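Local structure of glutaredoxin, CPYC type (Chlamydomonas reinhardtii, 7NCV) at residues 23-28 against 49-54; 17-22 against 43-48. The protein probably acts as a glutathione-dependent disulfide oxidoreductase, a small redox protein of the CPYC type of glutaredoxins. All blocks are in the same frame, centred on the assembly; numbering follows the deposited sequence. Where two conformers were deposited one is given.

Overall arrangement
Contacts 1 and 2 are successive parts of one pairing, between strands 19-23 and 46-49 of the beta-alpha-beta unit that helix 28-41 completes. Contact 2 lies nearer the core, with its centre about 7 Å from the centre of the chain and no touching residue exposed. It is parallel sheet with mainly apolar side chains on both faces. Contact 1 lies nearer the surface, about 12 Å out, where the strands end and the two segments run on into loops. There the chemistry turns polar: carboxylates meet hydroxyls and a backbone N-H, and a sodium ion is bound by the backbone O of E49. The two contacts join, with the N of S23 probably hydrogen-bonded to the O of V48.

Contact 1. Residues 23-28 against 49-54; sequences SKTYCP and ELENRA. With NA (sodium ion), chain D.
S23 and E49 form the last parallel bridge between strands 19-23 and 46-49, with CA atoms 4.8 Å apart. L50 N donates to S23 O at 2.8 Å, with a bent N-H...O angle of 138°. Beyond this bond both segments are loop, and L50 to R53 makes a type I beta turn.

With OG anti to the backbone N (chi1 172°), S23 turns its hydroxyl toward E49 on the same face of the sheet. S23 OG donates to E49 OE1 at 2.7 Å, on the syn side of the carboxylate. The other oxygen, E49 OE2, makes a salt bridge with K34 of helix 28-41.

The E51 carboxylate takes two bonds from T25. The N of T25 comes from above the carboxylate plane to E51 OE1, at 2.9 Å. The hydroxyl OG1 of T25 meets E51 OE2 on the syn side at 2.6 Å. A bend at chi2, -85°, folds the E51 carboxylate back toward T25. The amine of K24 leads away to Q60 of helix 58-67.

Water 1 donates to T25 OG1 and, weakly, to E49 OE2. The sodium ion is bound by E49 O at 2.8 Å and by water 2, which also donates to E51 OE2. N52 is also part of the site.

E51 thus grips the loop that leads to C27, the first cysteine of the CPYC motif at the start of helix 28-41. Two bonds to one residue should limit the turning of its carboxylate. The two carboxylates probably gather negative charge beyond the end of the strands, which K34 and the sodium ion would partly offset.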
# COMPACT_ATOMS: atom_id res chain seq x y z
N SER A 23 0.12 -4.23 -4.64
CA SER A 23 -1.08 -5.04 -4.90
C SER A 23 -0.78 -6.08 -5.96
O SER A 23 0.31 -6.11 -6.55
CB SER A 23 -2.15 -4.02 -5.35
OG SER A 23 -3.36 -4.63 -5.83
N LYS A 24 -1.74 -6.99 -6.16
CA LYS A 24 -1.81 -7.77 -7.40
C LYS A 24 -3.25 -7.67 -7.90
O LYS A 24 -4.19 -7.44 -7.11
CB LYS A 24 -1.46 -9.23 -7.21
CG LYS A 24 0.00 -9.41 -6.83
CD LYS A 24 0.36 -10.88 -6.55
CE LYS A 24 1.82 -10.96 -5.99
NZ LYS A 24 2.03 -12.42 -5.61
N THR A 25 -3.42 -7.79 -9.23
CA THR A 25 -4.75 -7.63 -9.84
C THR A 25 -5.76 -8.62 -9.26
O THR A 25 -6.88 -8.22 -8.90
CB THR A 25 -4.64 -7.79 -11.36
OG1 THR A 25 -3.77 -6.72 -11.83
CG2 THR A 25 -6.00 -7.70 -12.07
N TYR A 26 -5.39 -9.92 -9.18
CA TYR A 26 -6.29 -11.00 -8.70
C TYR A 26 -5.99 -11.18 -7.22
O TYR A 26 -5.10 -11.94 -6.83
CB TYR A 26 -6.08 -12.27 -9.50
CG TYR A 26 -7.17 -13.25 -9.24
CD1 TYR A 26 -7.12 -14.11 -8.16
CD2 TYR A 26 -8.24 -13.34 -10.11
CE1 TYR A 26 -8.16 -15.04 -7.91
CE2 TYR A 26 -9.27 -14.28 -9.89
CZ TYR A 26 -9.21 -15.10 -8.80
OH TYR A 26 -10.27 -15.97 -8.59
N CYS A 27 -6.75 -10.46 -6.38
CA CYS A 27 -6.46 -10.44 -4.95
C CYS A 27 -7.64 -9.81 -4.22
O CYS A 27 -7.82 -8.59 -4.24
CB CYS A 27 -5.17 -9.66 -4.65
SG CYS A 27 -4.97 -9.85 -2.80
N PRO A 28 -8.50 -10.59 -3.59
CA PRO A 28 -9.65 -9.96 -2.93
C PRO A 28 -9.27 -9.10 -1.75
O PRO A 28 -10.00 -8.15 -1.43
CB PRO A 28 -10.53 -11.16 -2.54
CG PRO A 28 -9.55 -12.30 -2.36
CD PRO A 28 -8.50 -12.07 -3.45
N GLU A 49 0.86 -2.73 -9.16
CA GLU A 49 0.50 -4.14 -9.30
C GLU A 49 1.73 -4.96 -9.59
O GLU A 49 2.54 -4.59 -10.46
CB GLU A 49 -0.51 -4.31 -10.43
CG GLU A 49 -1.83 -3.49 -10.27
CD GLU A 49 -2.76 -3.94 -9.16
OE1 GLU A 49 -2.40 -4.84 -8.35
OE2 GLU A 49 -3.84 -3.32 -9.09
N LEU A 50 1.87 -6.09 -8.90
CA LEU A 50 3.12 -6.84 -8.93
C LEU A 50 3.10 -8.11 -9.80
O LEU A 50 4.18 -8.66 -10.07
CB LEU A 50 3.54 -7.21 -7.50
CG LEU A 50 3.87 -6.03 -6.59
CD1 LEU A 50 4.26 -6.58 -5.18
CD2 LEU A 50 5.03 -5.25 -7.15
N GLU A 51 1.91 -8.61 -10.22
CA GLU A 51 1.90 -9.94 -10.82
C GLU A 51 2.65 -10.03 -12.14
O GLU A 51 3.11 -11.12 -12.49
CB GLU A 51 0.45 -10.45 -10.96
CG GLU A 51 -0.30 -9.77 -12.08
CD GLU A 51 -0.94 -8.45 -11.68
OE1 GLU A 51 -0.81 -7.94 -10.52
OE2 GLU A 51 -1.61 -7.86 -12.57
N ASN A 52 2.82 -8.92 -12.89
CA ASN A 52 3.58 -8.95 -14.13
C ASN A 52 4.95 -8.33 -13.96
O ASN A 52 5.61 -8.08 -14.97
CB ASN A 52 2.81 -8.26 -15.27
CG ASN A 52 1.53 -9.00 -15.65
OD1 ASN A 52 1.46 -10.21 -15.52
ND2 ASN A 52 0.55 -8.29 -16.15
N ARG A 53 5.41 -8.12 -12.73
CA ARG A 53 6.78 -7.65 -12.50
C ARG A 53 7.71 -8.84 -12.54
O ARG A 53 7.49 -9.84 -11.86
CB ARG A 53 6.88 -6.93 -11.16
CG ARG A 53 6.18 -5.55 -11.14
CD ARG A 53 7.14 -4.48 -11.73
NE ARG A 53 8.35 -4.28 -10.92
CZ ARG A 53 8.59 -3.22 -10.15
NH1 ARG A 53 7.76 -2.16 -10.14
NH2 ARG A 53 9.72 -3.18 -9.46
N ALA A 54 8.76 -8.72 -13.35
CA ALA A 54 9.75 -9.79 -13.43
C ALA A 54 10.44 -9.99 -12.10
O ALA A 54 10.93 -11.10 -11.82
CB ALA A 54 10.78 -9.44 -14.51
NA NA D . 2.18 -6.19 -12.78
O HOH W 1 -5.07 -4.21 -11.84
O HOH W 2 -0.24 -5.91 -14.02

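Contact 2. Residues 17-22 against 43-48; sequences NKVIVY and GKYTVV
The Y22 ring lies alongside V48, which points the same way. V48 CB approaches the ring obliquely, 3.6 Å from Y22 CE1. Helices 3-16 and 58-67 also touch the Y22 side chain, through I10, A13, M59 and L63. The Y45 ring is on the other face. V19 CG1 and V21 CG2 both approach it obliquely, the latter 4.0 Å from Y45 CE2. With CG between the backbone N and the carbonyl carbon (chi1 59°), Y45 turns its ring toward these valines. Its OH is hydrogen-bonded to N38 of helix 28-41.

I20 shares the Y22 face. Its CD1 is 3.9 Å from V48 CG2, and its CG1 runs beside T46 CG2. Cutting Y22 back to an alanine here would probably leave V48 without its ring neighbour and open a gap toward helices 3-16 and 58-67.

The backbones pair in parallel. V21 N donates to T46 O and V48 N to V21 O, each at 2.9 Å; T46 N to V19 O is weak at 3.3 Å. Water 3 donates to N17 OD1 and bonds to T46 OG1.

Strands 19-23 and 46-49, joined through helix 28-41, form the beta-alpha-beta crossover of the thioredoxin fold used by glutaredoxins.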
# COMPACT_ATOMS: atom_id res chain seq x y z
N ASN A 17 5.02 9.40 -2.11
CA ASN A 17 3.59 9.31 -2.43
C ASN A 17 2.82 9.45 -1.15
O ASN A 17 3.16 8.81 -0.14
CB ASN A 17 3.21 7.98 -3.08
CG ASN A 17 3.66 7.94 -4.50
OD1 ASN A 17 2.97 8.51 -5.38
ND2 ASN A 17 4.90 7.46 -4.74
N LYS A 18 1.77 10.28 -1.16
CA LYS A 18 0.97 10.36 0.07
C LYS A 18 0.31 9.04 0.41
O LYS A 18 0.20 8.70 1.60
CB LYS A 18 -0.08 11.46 -0.06
CG LYS A 18 0.54 12.88 -0.22
CD LYS A 18 -0.54 13.92 -0.28
CE LYS A 18 0.07 15.28 -0.60
NZ LYS A 18 0.77 15.84 0.58
N VAL A 19 -0.15 8.30 -0.59
CA VAL A 19 -0.83 7.01 -0.37
C VAL A 19 -0.35 6.08 -1.48
O VAL A 19 -0.39 6.48 -2.67
CB VAL A 19 -2.35 7.16 -0.49
CG1 VAL A 19 -3.05 5.80 -0.34
CG2 VAL A 19 -2.88 8.18 0.52
N ILE A 20 0.15 4.90 -1.12
CA ILE A 20 0.59 3.95 -2.14
C ILE A 20 0.22 2.55 -1.64
O ILE A 20 0.36 2.23 -0.45
CB ILE A 20 2.10 4.10 -2.48
CG1 ILE A 20 2.52 3.07 -3.53
CG2 ILE A 20 2.97 3.95 -1.21
CD1 ILE A 20 3.94 3.39 -4.15
N VAL A 21 -0.25 1.71 -2.55
CA VAL A 21 -0.67 0.35 -2.25
C VAL A 21 0.12 -0.56 -3.17
O VAL A 21 0.05 -0.40 -4.40
CB VAL A 21 -2.15 0.15 -2.55
CG1 VAL A 21 -2.57 -1.30 -2.17
CG2 VAL A 21 -3.00 1.18 -1.80
N TYR A 22 0.83 -1.54 -2.61
CA TYR A 22 1.42 -2.62 -3.38
C TYR A 22 0.39 -3.74 -3.43
O TYR A 22 -0.19 -4.11 -2.39
CB TYR A 22 2.71 -3.09 -2.71
CG TYR A 22 3.79 -2.08 -2.99
CD1 TYR A 22 4.54 -2.17 -4.16
CD2 TYR A 22 3.93 -0.94 -2.19
CE1 TYR A 22 5.47 -1.18 -4.53
CE2 TYR A 22 4.89 0.05 -2.51
CZ TYR A 22 5.65 -0.09 -3.68
OH TYR A 22 6.59 0.90 -4.02
N GLY A 43 -9.49 7.31 -7.26
CA GLY A 43 -8.77 7.86 -8.43
C GLY A 43 -7.57 8.73 -8.11
O GLY A 43 -7.06 9.33 -9.05
N LYS A 44 -7.10 8.83 -6.86
CA LYS A 44 -6.09 9.85 -6.55
C LYS A 44 -4.76 9.29 -6.09
O LYS A 44 -3.85 10.09 -5.85
CB LYS A 44 -6.65 10.82 -5.49
CG LYS A 44 -7.87 11.63 -5.94
CD LYS A 44 -8.38 12.60 -4.86
CE LYS A 44 -9.53 13.44 -5.34
NZ LYS A 44 -9.96 14.36 -4.24
N TYR A 45 -4.62 7.97 -5.93
CA TYR A 45 -3.48 7.40 -5.24
C TYR A 45 -2.85 6.34 -6.10
O TYR A 45 -3.51 5.71 -6.94
CB TYR A 45 -3.84 6.80 -3.86
CG TYR A 45 -4.89 5.67 -3.89
CD1 TYR A 45 -6.27 5.98 -3.89
CD2 TYR A 45 -4.52 4.31 -4.01
CE1 TYR A 45 -7.26 4.98 -3.95
CE2 TYR A 45 -5.46 3.33 -4.09
CZ TYR A 45 -6.83 3.65 -4.05
OH TYR A 45 -7.76 2.68 -4.13
N THR A 46 -1.63 6.00 -5.74
CA THR A 46 -0.81 5.07 -6.51
C THR A 46 -1.08 3.63 -6.09
O THR A 46 -1.04 3.29 -4.90
CB THR A 46 0.67 5.35 -6.29
OG1 THR A 46 0.94 6.59 -6.94
CG2 THR A 46 1.52 4.32 -6.97
N VAL A 47 -1.32 2.77 -7.08
CA VAL A 47 -1.28 1.32 -6.92
C VAL A 47 -0.18 0.75 -7.79
O VAL A 47 -0.09 1.10 -8.96
CB VAL A 47 -2.63 0.67 -7.32
CG1 VAL A 47 -2.56 -0.85 -7.16
CG2 VAL A 47 -3.75 1.24 -6.47
N VAL A 48 0.67 -0.10 -7.20
CA VAL A 48 1.73 -0.80 -7.93
C VAL A 48 1.28 -2.26 -7.99
O VAL A 48 1.32 -2.97 -6.97
CB VAL A 48 3.09 -0.68 -7.24
CG1 VAL A 48 4.15 -1.40 -8.10
CG2 VAL A 48 3.46 0.79 -7.03
O HOH W 3 0.15 8.65 -5.44